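PDB 2XSG: CCMAN5 from Cellulosimicrobium cellulans, which hydrolyses alpha-mannosidic linkages as a family 92 glycoside hydrolase, an activity that enables mannose-6-phosphate modification of yeast-produced human lysosomal enzymes. Local coordinates for residues 312-317 against 668-673; 186-191 against 257-262; 630-633 against 638-641. All blocks are in the same frame, centred on the assembly; numbering follows the deposited sequence.

The three interactions lie well apart, with centres 26 to 46 Å from one another, and none touches another. Interaction 1 is a core contact: two helices of the catalytic domain meet through an aromatic pair and a valine methyl. Interaction 2, also buried though farther from the chain's centre, rests the first turn of a helix on a strand of the N-terminal beta-rich domain, mostly by one valine against a serine and a glycine backbone. Interaction 3 is partly exposed and the most polar across its interface, closed by a backbone bond and a water bridge beside a small apolar patch. Along the chain it is nested inside the loop that interaction 1 closes, and its strand 638-646 leads on to helix 665-675.

Interaction 1: residues 312-317 against 668-673; sequences YTHLYR and TMFVAA
H314 and F670 form the aromatic half of a helix-helix contact in the catalytic domain, which belongs to the six-hairpin clan of glycosidases built on an (alpha/alpha)6 barrel. Helices 306-318 and 665-675 cross here at -129°, their local axes 8.4 Å apart, close enough for side chains to reach the opposite backbone. The imidazole comes in over one face of the phenyl ring: H314 CD2 lies 3.7 Å from F670 CG, toward the rim rather than over the centre. The ring planes are inclined at 45°, so the pair is oblique. F670 has CG anti to the backbone N (chi1 -177°), which turns its ring toward helix 306-318, where the imidazole crosses it at about a right angle. Histidine suits the place because it brings its CD2 carbon against F670 while its ND1 is hydrogen-bonded with S667 OG, which helps to set the ring's rotation. Y648 meets the same imidazole edge-to-face.

Beside this pair, valine suits the close approach of the helices, its short branch reaching the opposite backbone. L315 adds an apolar branch, with its CD1 4.1 Å from V671 CG2. That same methyl presses against the helix backbone itself, V671 CG2 lying 3.6 Å from L315 N.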
ATOM      1  N   TYR A 312      -3.736 -14.394   5.138  1.00  4.62           N
ATOM      2  CA  TYR A 312      -2.678 -14.644   4.149  1.00  4.28           C
ATOM      3  C   TYR A 312      -2.813 -13.786   2.880  1.00  4.25           C
ATOM      4  O   TYR A 312      -1.804 -13.411   2.273  1.00  4.02           O
ATOM      5  CB  TYR A 312      -2.469 -16.145   3.855  1.00  4.30           C
ATOM      6  CG  TYR A 312      -1.715 -16.814   4.999  1.00  4.79           C
ATOM      7  CD1 TYR A 312      -0.343 -16.558   5.211  1.00  4.94           C
ATOM      8  CD2 TYR A 312      -2.366 -17.656   5.885  1.00  3.40           C
ATOM      9  CE1 TYR A 312       0.337 -17.138   6.271  1.00  2.64           C
ATOM     10  CE2 TYR A 312      -1.699 -18.245   6.950  1.00  3.53           C
ATOM     11  CZ  TYR A 312      -0.344 -17.966   7.145  1.00  3.02           C
ATOM     12  OH  TYR A 312       0.313 -18.546   8.194  1.00  2.10           O
ATOM     13  N   THR A 313      -4.050 -13.480   2.508  1.00  3.99           N
ATOM     14  CA  THR A 313      -4.333 -12.578   1.405  1.00  3.87           C
ATOM     15  C   THR A 313      -3.767 -11.184   1.725  1.00  4.37           C
ATOM     16  O   THR A 313      -3.122 -10.556   0.878  1.00  3.58           O
ATOM     17  CB  THR A 313      -5.852 -12.496   1.117  1.00  4.61           C
ATOM     18  OG1 THR A 313      -6.347 -13.794   0.735  1.00  2.83           O
ATOM     19  CG2 THR A 313      -6.148 -11.466   0.012  1.00  3.47           C
ATOM     20  N   HIS A 314      -3.997 -10.713   2.947  1.00  3.68           N
ATOM     21  CA  HIS A 314      -3.504  -9.393   3.334  1.00  4.29           C
ATOM     22  C   HIS A 314      -2.005  -9.390   3.648  1.00  4.18           C
ATOM     23  O   HIS A 314      -1.317  -8.372   3.428  1.00  4.46           O
ATOM     24  CB  HIS A 314      -4.341  -8.772   4.460  1.00  3.78           C
ATOM     25  CG  HIS A 314      -5.746  -8.465   4.041  1.00  4.89           C
ATOM     26  ND1 HIS A 314      -6.036  -7.665   2.959  1.00  6.14           N
ATOM     27  CD2 HIS A 314      -6.938  -8.871   4.537  1.00  2.94           C
ATOM     28  CE1 HIS A 314      -7.344  -7.582   2.809  1.00  3.28           C
ATOM     29  NE2 HIS A 314      -7.915  -8.294   3.763  1.00  4.88           N
ATOM     30  N   LEU A 315      -1.476 -10.515   4.130  1.00  3.33           N
ATOM     31  CA  LEU A 315      -0.021 -10.626   4.220  1.00  3.00           C
ATOM     32  C   LEU A 315       0.594 -10.499   2.808  1.00  3.01           C
ATOM     33  O   LEU A 315       1.598  -9.776   2.605  1.00  2.44           O
ATOM     34  CB  LEU A 315       0.410 -11.931   4.900  1.00  2.86           C
ATOM     35  CG  LEU A 315       1.871 -12.091   5.338  1.00  2.78           C
ATOM     36  CD1 LEU A 315       2.278 -11.062   6.413  1.00  4.34           C
ATOM     37  CD2 LEU A 315       2.158 -13.506   5.834  1.00  3.53           C
ATOM     38  N   TYR A 316      -0.014 -11.177   1.833  1.00  2.52           N
ATOM     39  CA  TYR A 316       0.416 -11.055   0.434  1.00  2.15           C
ATOM     40  C   TYR A 316       0.434  -9.574  -0.011  1.00  2.52           C
ATOM     41  O   TYR A 316       1.402  -9.105  -0.574  1.00  2.00           O
ATOM     42  CB  TYR A 316      -0.463 -11.935  -0.462  1.00  2.39           C
ATOM     43  CG  TYR A 316      -0.409 -11.639  -1.947  1.00  2.59           C
ATOM     44  CD1 TYR A 316       0.584 -12.195  -2.765  1.00  3.52           C
ATOM     45  CD2 TYR A 316      -1.363 -10.820  -2.541  1.00  2.02           C
ATOM     46  CE1 TYR A 316       0.627 -11.917  -4.146  1.00  4.17           C
ATOM     47  CE2 TYR A 316      -1.325 -10.538  -3.906  1.00  4.06           C
ATOM     48  CZ  TYR A 316      -0.333 -11.091  -4.704  1.00  3.51           C
ATOM     49  OH  TYR A 316      -0.306 -10.813  -6.060  1.00  2.98           O
ATOM     50  N   ARG A 317      -0.635  -8.850   0.295  1.00  2.89           N
ATOM     51  CA  ARG A 317      -0.765  -7.439  -0.072  1.00  3.71           C
ATOM     52  C   ARG A 317       0.255  -6.540   0.643  1.00  4.08           C
ATOM     53  O   ARG A 317       0.627  -5.488   0.119  1.00  4.36           O
ATOM     54  CB  ARG A 317      -2.175  -6.945   0.248  1.00  3.59           C
ATOM     55  CG  ARG A 317      -3.310  -7.597  -0.532  1.00  5.05           C
ATOM     56  CD  ARG A 317      -3.171  -7.332  -2.012  1.00  6.68           C
ATOM     57  NE  ARG A 317      -4.366  -7.725  -2.744  1.00  9.33           N
ATOM     58  CZ  ARG A 317      -4.419  -7.944  -4.057  1.00  9.44           C
ATOM     59  NH1 ARG A 317      -3.332  -7.816  -4.812  1.00  9.43           N
ATOM     60  NH2 ARG A 317      -5.565  -8.300  -4.613  1.00 11.03           N
ATOM     61  N   THR A 668      -1.959  -4.284   5.613  1.00  3.43           N
ATOM     62  CA  THR A 668      -0.944  -4.306   6.661  1.00  3.50           C
ATOM     63  C   THR A 668      -1.547  -4.078   8.052  1.00  3.24           C
ATOM     64  O   THR A 668      -1.170  -4.745   9.002  1.00  2.91           O
ATOM     65  CB  THR A 668       0.160  -3.276   6.386  1.00  4.03           C
ATOM     66  OG1 THR A 668       0.690  -3.487   5.077  1.00  3.77           O
ATOM     67  CG2 THR A 668       1.284  -3.419   7.374  1.00  4.58           C
ATOM     68  N   MET A 669      -2.501  -3.156   8.168  1.00  3.01           N
ATOM     69  CA  MET A 669      -3.234  -3.010   9.432  1.00  2.90           C
ATOM     70  C   MET A 669      -4.017  -4.262   9.821  1.00  2.84           C
ATOM     71  O   MET A 669      -4.131  -4.589  11.006  1.00  2.92           O
ATOM     72  CB  MET A 669      -4.134  -1.774   9.412  1.00  3.18           C
ATOM     73  CG  MET A 669      -3.396  -0.479   9.114  1.00  2.97           C
ATOM     74  SD  MET A 669      -1.967  -0.102  10.177  1.00  9.77           S
ATOM     75  CE  MET A 669      -0.565  -0.541   9.160  1.00  6.25           C
ATOM     76  N   PHE A 670      -4.558  -4.971   8.839  1.00  2.43           N
ATOM     77  CA  PHE A 670      -5.239  -6.238   9.134  1.00  2.90           C
ATOM     78  C   PHE A 670      -4.261  -7.254   9.719  1.00  3.20           C
ATOM     79  O   PHE A 670      -4.559  -7.911  10.718  1.00  3.61           O
ATOM     80  CB  PHE A 670      -5.911  -6.824   7.892  1.00  2.55           C
ATOM     81  CG  PHE A 670      -6.687  -8.087   8.171  1.00  2.98           C
ATOM     82  CD1 PHE A 670      -6.028  -9.317   8.274  1.00  2.07           C
ATOM     83  CD2 PHE A 670      -8.065  -8.047   8.345  1.00  2.00           C
ATOM     84  CE1 PHE A 670      -6.747 -10.478   8.560  1.00  3.54           C
ATOM     85  CE2 PHE A 670      -8.786  -9.217   8.633  1.00  3.20           C
ATOM     86  CZ  PHE A 670      -8.128 -10.425   8.724  1.00  2.00           C
ATOM     87  N   VAL A 671      -3.107  -7.412   9.075  1.00  3.30           N
ATOM     88  CA  VAL A 671      -2.081  -8.300   9.612  1.00  3.29           C
ATOM     89  C   VAL A 671      -1.745  -7.921  11.061  1.00  3.38           C
ATOM     90  O   VAL A 671      -1.673  -8.787  11.929  1.00  2.83           O
ATOM     91  CB  VAL A 671      -0.828  -8.262   8.744  1.00  3.54           C
ATOM     92  CG1 VAL A 671       0.389  -8.877   9.495  1.00  3.81           C
ATOM     93  CG2 VAL A 671      -1.090  -9.000   7.428  1.00  3.97           C
ATOM     94  N   ALA A 672      -1.528  -6.626  11.304  1.00  3.32           N
ATOM     95  CA  ALA A 672      -1.157  -6.130  12.637  1.00  3.04           C
ATOM     96  C   ALA A 672      -2.233  -6.450  13.684  1.00  3.00           C
ATOM     97  O   ALA A 672      -1.919  -6.874  14.816  1.00  2.82           O
ATOM     98  CB  ALA A 672      -0.897  -4.622  12.581  1.00  2.30           C
ATOM     99  N   ALA A 673      -3.494  -6.249  13.305  1.00  2.56           N
ATOM    100  CA  ALA A 673      -4.615  -6.561  14.189  1.00  3.21           C
ATOM    101  C   ALA A 673      -4.634  -8.055  14.518  1.00  3.54           C
ATOM    102  O   ALA A 673      -4.843  -8.430  15.678  1.00  3.54           O
ATOM    103  CB  ALA A 673      -5.924  -6.131  13.561  1.00  2.51           C
TER

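Interaction 2: residues 186-191 against 257-262; sequences ELSGQV and VSVEQA
Oxygen OE2 of E186 is gripped by two groups, the NE of R263 in a salt bridge and the OG1 of T205 in a hydrogen bond, beside the place where V259 rests on S188 and G189. The arginine belongs to helix 259-270, so this buried carboxylate ties strand to helix, while V259 supplies the apolar touch. Its two methyls divide the work. V259 CG1 lies 3.6 Å from S188 CB and also brushes the hydroxyl; V259 CG2 sits over the backbone of G189, 3.4 Å from G189 O. With CG1 anti to the backbone N (chi1 151°), both branches face the strand.

Serine offers a small methylene that the valine can approach closely. At G189 the backbone takes phi 163° and psi -151°, a conformation glycine adopts more easily than other residues, and CG2 meets the backbone on both sides of G189 CA, being equally close to its N and O. An alanine in place of V259 would lose both methyls and would probably open a gap over S188 CB and the G189 backbone.

S258 is the N-cap: its OG accepts from Q261 N at 2.8 Å, capping the start of the helix whose first residue, V259, faces the strand. Helix 259-270 follows strand 248-255 and packs on the large antiparallel sheet, in which strand 185-195 runs between 169-179 and 198-208; Y203 of the latter also touches V259.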
ATOM      1  N   GLU A 186      12.826  -8.951 -30.747  1.00  5.25           N
ATOM      2  CA  GLU A 186      13.067  -8.260 -29.493  1.00  5.35           C
ATOM      3  C   GLU A 186      12.664  -6.799 -29.709  1.00  4.41           C
ATOM      4  O   GLU A 186      13.041  -6.191 -30.731  1.00  4.30           O
ATOM      5  CB  GLU A 186      14.536  -8.372 -29.063  1.00  5.38           C
ATOM      6  CG  GLU A 186      14.825  -7.872 -27.635  1.00  7.78           C
ATOM      7  CD  GLU A 186      15.366  -6.447 -27.590  1.00 10.01           C
ATOM      8  OE1 GLU A 186      15.650  -5.896 -28.674  1.00 11.03           O
ATOM      9  OE2 GLU A 186      15.507  -5.881 -26.472  1.00  9.18           O
ATOM     10  N   LEU A 187      11.847  -6.293 -28.785  1.00  3.42           N
ATOM     11  CA  LEU A 187      11.350  -4.919 -28.771  1.00  3.46           C
ATOM     12  C   LEU A 187      11.911  -4.232 -27.537  1.00  2.95           C
ATOM     13  O   LEU A 187      11.982  -4.843 -26.472  1.00  3.18           O
ATOM     14  CB  LEU A 187       9.823  -4.898 -28.677  1.00  3.07           C
ATOM     15  CG  LEU A 187       8.960  -5.632 -29.708  1.00  6.46           C
ATOM     16  CD1 LEU A 187       7.467  -5.488 -29.393  1.00  5.97           C
ATOM     17  CD2 LEU A 187       9.257  -5.122 -31.113  1.00  8.07           C
ATOM     18  N   SER A 188      12.308  -2.972 -27.666  1.00  2.81           N
ATOM     19  CA  SER A 188      12.843  -2.254 -26.510  1.00  2.87           C
ATOM     20  C   SER A 188      12.684  -0.761 -26.652  1.00  2.60           C
ATOM     21  O   SER A 188      12.580  -0.238 -27.776  1.00  2.37           O
ATOM     22  CB  SER A 188      14.332  -2.583 -26.315  1.00  2.38           C
ATOM     23  OG  SER A 188      15.094  -2.041 -27.381  1.00  4.19           O
ATOM     24  N   GLY A 189      12.691  -0.080 -25.504  1.00  2.32           N
ATOM     25  CA  GLY A 189      12.542   1.365 -25.446  1.00  2.92           C
ATOM     26  C   GLY A 189      12.181   1.833 -24.051  1.00  3.37           C
ATOM     27  O   GLY A 189      12.530   1.187 -23.066  1.00  3.64           O
ATOM     28  N   GLN A 190      11.467   2.954 -23.973  1.00  3.30           N
ATOM     29  CA  GLN A 190      11.103   3.543 -22.693  1.00  2.71           C
ATOM     30  C   GLN A 190       9.644   3.948 -22.695  1.00  3.25           C
ATOM     31  O   GLN A 190       9.045   4.203 -23.757  1.00  3.00           O
ATOM     32  CB  GLN A 190      11.986   4.758 -22.397  1.00  2.62           C
ATOM     33  CG  GLN A 190      11.787   5.949 -23.358  1.00  3.37           C
ATOM     34  CD  GLN A 190      10.674   6.900 -22.900  1.00  3.64           C
ATOM     35  OE1 GLN A 190      10.244   6.860 -21.745  1.00  4.32           O
ATOM     36  NE2 GLN A 190      10.210   7.750 -23.804  1.00  2.49           N
ATOM     37  N   VAL A 191       9.069   3.999 -21.500  1.00  2.75           N
ATOM     38  CA  VAL A 191       7.748   4.555 -21.316  1.00  2.84           C
ATOM     39  C   VAL A 191       7.848   5.569 -20.191  1.00  2.99           C
ATOM     40  O   VAL A 191       8.456   5.296 -19.159  1.00  3.42           O
ATOM     41  CB  VAL A 191       6.666   3.466 -21.023  1.00  2.76           C
ATOM     42  CG1 VAL A 191       6.429   2.596 -22.248  1.00  2.21           C
ATOM     43  CG2 VAL A 191       7.053   2.595 -19.836  1.00  2.00           C
ATOM     44  N   VAL A 257      16.906   1.640 -15.178  1.00  2.41           N
ATOM     45  CA  VAL A 257      18.264   2.057 -15.546  1.00  2.47           C
ATOM     46  C   VAL A 257      18.468   2.220 -17.063  1.00  2.66           C
ATOM     47  O   VAL A 257      18.943   3.271 -17.524  1.00  2.13           O
ATOM     48  CB  VAL A 257      19.308   1.081 -14.956  1.00  2.32           C
ATOM     49  CG1 VAL A 257      20.707   1.313 -15.532  1.00  2.00           C
ATOM     50  CG2 VAL A 257      19.317   1.184 -13.428  1.00  3.40           C
ATOM     51  N   SER A 258      18.162   1.176 -17.832  1.00  2.91           N
ATOM     52  CA  SER A 258      18.365   1.229 -19.281  1.00  3.37           C
ATOM     53  C   SER A 258      17.796   0.019 -19.949  1.00  3.75           C
ATOM     54  O   SER A 258      17.436  -0.972 -19.283  1.00  3.80           O
ATOM     55  CB  SER A 258      19.857   1.361 -19.640  1.00  3.66           C
ATOM     56  OG  SER A 258      20.578   0.148 -19.418  1.00  3.41           O
ATOM     57  N   VAL A 259      17.690   0.104 -21.273  1.00  3.20           N
ATOM     58  CA  VAL A 259      17.261  -1.036 -22.054  1.00  3.32           C
ATOM     59  C   VAL A 259      18.273  -2.175 -21.909  1.00  3.51           C
ATOM     60  O   VAL A 259      17.893  -3.328 -21.692  1.00  3.41           O
ATOM     61  CB  VAL A 259      17.048  -0.655 -23.539  1.00  3.86           C
ATOM     62  CG1 VAL A 259      17.298  -1.865 -24.455  1.00  2.01           C
ATOM     63  CG2 VAL A 259      15.617  -0.107 -23.737  1.00  3.03           C
ATOM     64  N   GLU A 260      19.562  -1.850 -22.004  1.00  3.75           N
ATOM     65  CA  GLU A 260      20.557  -2.883 -21.930  1.00  4.54           C
ATOM     66  C   GLU A 260      20.605  -3.500 -20.537  1.00  3.61           C
ATOM     67  O   GLU A 260      20.767  -4.718 -20.412  1.00  3.61           O
ATOM     68  CB  GLU A 260      21.936  -2.404 -22.416  1.00  5.71           C
ATOM     69  CG  GLU A 260      22.973  -3.555 -22.562  1.00 10.78           C
ATOM     70  CD  GLU A 260      22.698  -4.547 -23.716  1.00 16.87           C
ATOM     71  OE1 GLU A 260      22.183  -4.154 -24.790  1.00 18.18           O
ATOM     72  OE2 GLU A 260      23.018  -5.743 -23.542  1.00 20.50           O
ATOM     73  N   GLN A 261      20.410  -2.695 -19.500  1.00  2.90           N
ATOM     74  CA  GLN A 261      20.280  -3.263 -18.163  1.00  2.88           C
ATOM     75  C   GLN A 261      19.071  -4.222 -18.072  1.00  2.58           C
ATOM     76  O   GLN A 261      19.175  -5.284 -17.460  1.00  2.98           O
ATOM     77  CB  GLN A 261      20.219  -2.182 -17.083  1.00  2.40           C
ATOM     78  CG  GLN A 261      20.238  -2.751 -15.665  1.00  3.26           C
ATOM     79  CD  GLN A 261      21.547  -3.458 -15.344  1.00  2.00           C
ATOM     80  OE1 GLN A 261      22.591  -2.824 -15.268  1.00  4.28           O
ATOM     81  NE2 GLN A 261      21.495  -4.778 -15.167  1.00  2.16           N
ATOM     82  N   ALA A 262      17.956  -3.867 -18.716  1.00  2.36           N
ATOM     83  CA  ALA A 262      16.776  -4.744 -18.754  1.00  3.15           C
ATOM     84  C   ALA A 262      17.086  -6.099 -19.431  1.00  3.19           C
ATOM     85  O   ALA A 262      16.639  -7.139 -18.982  1.00  2.33           O
ATOM     86  CB  ALA A 262      15.605  -4.046 -19.438  1.00  2.29           C
TER

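Interaction 3: residues 630-633 against 638-641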
ATOM      1  N   SER A 630     -20.782   6.662  -5.937  1.00 10.71           N
ATOM      2  CA  SER A 630     -21.899   6.033  -6.653  1.00 11.33           C
ATOM      3  C   SER A 630     -22.080   4.577  -6.232  1.00 11.09           C
ATOM      4  O   SER A 630     -23.094   3.967  -6.527  1.00 11.41           O
ATOM      5  CB  SER A 630     -21.652   6.079  -8.164  1.00 11.65           C
ATOM      6  OG  SER A 630     -20.417   5.436  -8.454  1.00 12.80           O
ATOM      7  N   ALA A 631     -21.095   4.021  -5.538  1.00 11.41           N
ATOM      8  CA  ALA A 631     -21.144   2.623  -5.140  1.00 10.90           C
ATOM      9  C   ALA A 631     -22.020   2.354  -3.914  1.00 10.91           C
ATOM     10  O   ALA A 631     -22.333   1.203  -3.629  1.00 11.22           O
ATOM     11  CB  ALA A 631     -19.746   2.092  -4.921  1.00 11.29           C
ATOM     12  N   VAL A 632     -22.424   3.403  -3.198  1.00  9.98           N
ATOM     13  CA  VAL A 632     -23.241   3.246  -1.986  1.00  8.53           C
ATOM     14  C   VAL A 632     -23.909   4.581  -1.708  1.00  7.98           C
ATOM     15  O   VAL A 632     -23.284   5.629  -1.898  1.00  8.28           O
ATOM     16  CB  VAL A 632     -22.368   2.787  -0.762  1.00  8.30           C
ATOM     17  CG1 VAL A 632     -21.451   3.928  -0.257  1.00  7.33           C
ATOM     18  CG2 VAL A 632     -23.234   2.203   0.376  1.00  9.21           C
ATOM     19  N   PRO A 633     -25.182   4.565  -1.271  1.00  7.61           N
ATOM     20  CA  PRO A 633     -25.848   5.832  -0.957  1.00  7.28           C
ATOM     21  C   PRO A 633     -25.060   6.650   0.078  1.00  6.68           C
ATOM     22  O   PRO A 633     -24.874   6.205   1.214  1.00  6.45           O
ATOM     23  CB  PRO A 633     -27.202   5.389  -0.398  1.00  6.72           C
ATOM     24  CG  PRO A 633     -27.446   4.087  -1.026  1.00  7.07           C
ATOM     25  CD  PRO A 633     -26.113   3.423  -1.189  1.00  7.67           C
ATOM     26  N   GLU A 638     -20.143  10.816   4.093  1.00  5.40           N
ATOM     27  CA  GLU A 638     -20.792   9.809   4.935  1.00  5.01           C
ATOM     28  C   GLU A 638     -21.634   8.799   4.149  1.00  4.53           C
ATOM     29  O   GLU A 638     -22.125   9.109   3.053  1.00  3.44           O
ATOM     30  CB  GLU A 638     -21.644  10.497   6.004  1.00  4.98           C
ATOM     31  CG  GLU A 638     -20.848  11.491   6.833  1.00  6.86           C
ATOM     32  CD  GLU A 638     -21.616  12.097   7.989  1.00  7.84           C
ATOM     33  OE1 GLU A 638     -22.689  11.583   8.339  1.00  7.72           O
ATOM     34  OE2 GLU A 638     -21.129  13.100   8.553  1.00  7.30           O
ATOM     35  N   PHE A 639     -21.759   7.597   4.713  1.00  4.03           N
ATOM     36  CA  PHE A 639     -22.809   6.636   4.350  1.00  4.24           C
ATOM     37  C   PHE A 639     -24.144   7.250   4.781  1.00  4.52           C
ATOM     38  O   PHE A 639     -24.328   7.553   5.960  1.00  4.81           O
ATOM     39  CB  PHE A 639     -22.662   5.309   5.118  1.00  3.74           C
ATOM     40  CG  PHE A 639     -21.495   4.433   4.688  1.00  4.11           C
ATOM     41  CD1 PHE A 639     -21.644   3.503   3.671  1.00  2.44           C
ATOM     42  CD2 PHE A 639     -20.273   4.498   5.359  1.00  4.14           C
ATOM     43  CE1 PHE A 639     -20.570   2.670   3.291  1.00  4.66           C
ATOM     44  CE2 PHE A 639     -19.190   3.670   5.001  1.00  2.70           C
ATOM     45  CZ  PHE A 639     -19.337   2.762   3.961  1.00  3.42           C
ATOM     46  N   THR A 640     -25.081   7.416   3.849  1.00  5.22           N
ATOM     47  CA  THR A 640     -26.396   7.998   4.174  1.00  5.80           C
ATOM     48  C   THR A 640     -27.489   7.015   3.747  1.00  6.08           C
ATOM     49  O   THR A 640     -27.858   6.981   2.566  1.00  5.86           O
ATOM     50  CB  THR A 640     -26.636   9.327   3.452  1.00  5.67           C
ATOM     51  OG1 THR A 640     -26.524   9.106   2.044  1.00  6.42           O
ATOM     52  CG2 THR A 640     -25.611  10.405   3.887  1.00  7.03           C
ATOM     53  N   PRO A 641     -28.015   6.217   4.697  1.00  6.57           N
ATOM     54  CA  PRO A 641     -27.717   6.239   6.126  1.00  6.76           C
ATOM     55  C   PRO A 641     -26.435   5.487   6.500  1.00  7.43           C
ATOM     56  O   PRO A 641     -25.886   4.761   5.663  1.00  7.31           O
ATOM     57  CB  PRO A 641     -28.919   5.506   6.727  1.00  7.28           C
ATOM     58  CG  PRO A 641     -29.310   4.499   5.646  1.00  6.46           C
ATOM     59  CD  PRO A 641     -29.060   5.216   4.359  1.00  6.74           C
TER
HETATM   60  O   HOH W   1     -25.507   4.215   2.892  1.00  3.46           O
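V632 is the first residue along 630-633 to meet the other segment, and it does so with both methyls against F639. V632 CG1 lies 3.9 Å from F639 CE1, and CG2 is equally near CD1, so the two branches share the CD1-CE1 side of the ring and approach it obliquely. The valine has CG1 between its backbone N and carbonyl carbon (chi1 72°), which leaves CG2 anti to N and turns both branches toward the phenyl ring. The two side chains cross at about a right angle. A branched residue suits this spot because both its methyls reach the ring.

P633 follows, and its carbonyl oxygen does most of the polar work. T640 N donates to P633 O at 2.9 Å, with the hydrogen nearly in line (163°) and the donor tilted 31° from the carbonyl plane. A water donates to the same P633 O at 2.7 Å and also to P641 O at 2.8 Å, bridging the segments a second time. Two donors therefore grip P633 O. Having no N-H, the proline contributes to the backbone pairing through its carbonyl alone, and the ring carbon P633 CB lies 3.4 Å from T640 O. The peptide between T640 and P641 is cis, where the chain turns a corner.

E638, whose CB points away from 630-633, is held in salt bridges by K580 and R622. P657 touches both V632 and F639, and the side chain of F639 is about 13 Å from the bound calcium ion. The contact thus extends a tight hairpin beyond the short strand 634-635, which pairs with 638-646, the middle strand of a three-stranded antiparallel sheet whose far side is strand 618-623.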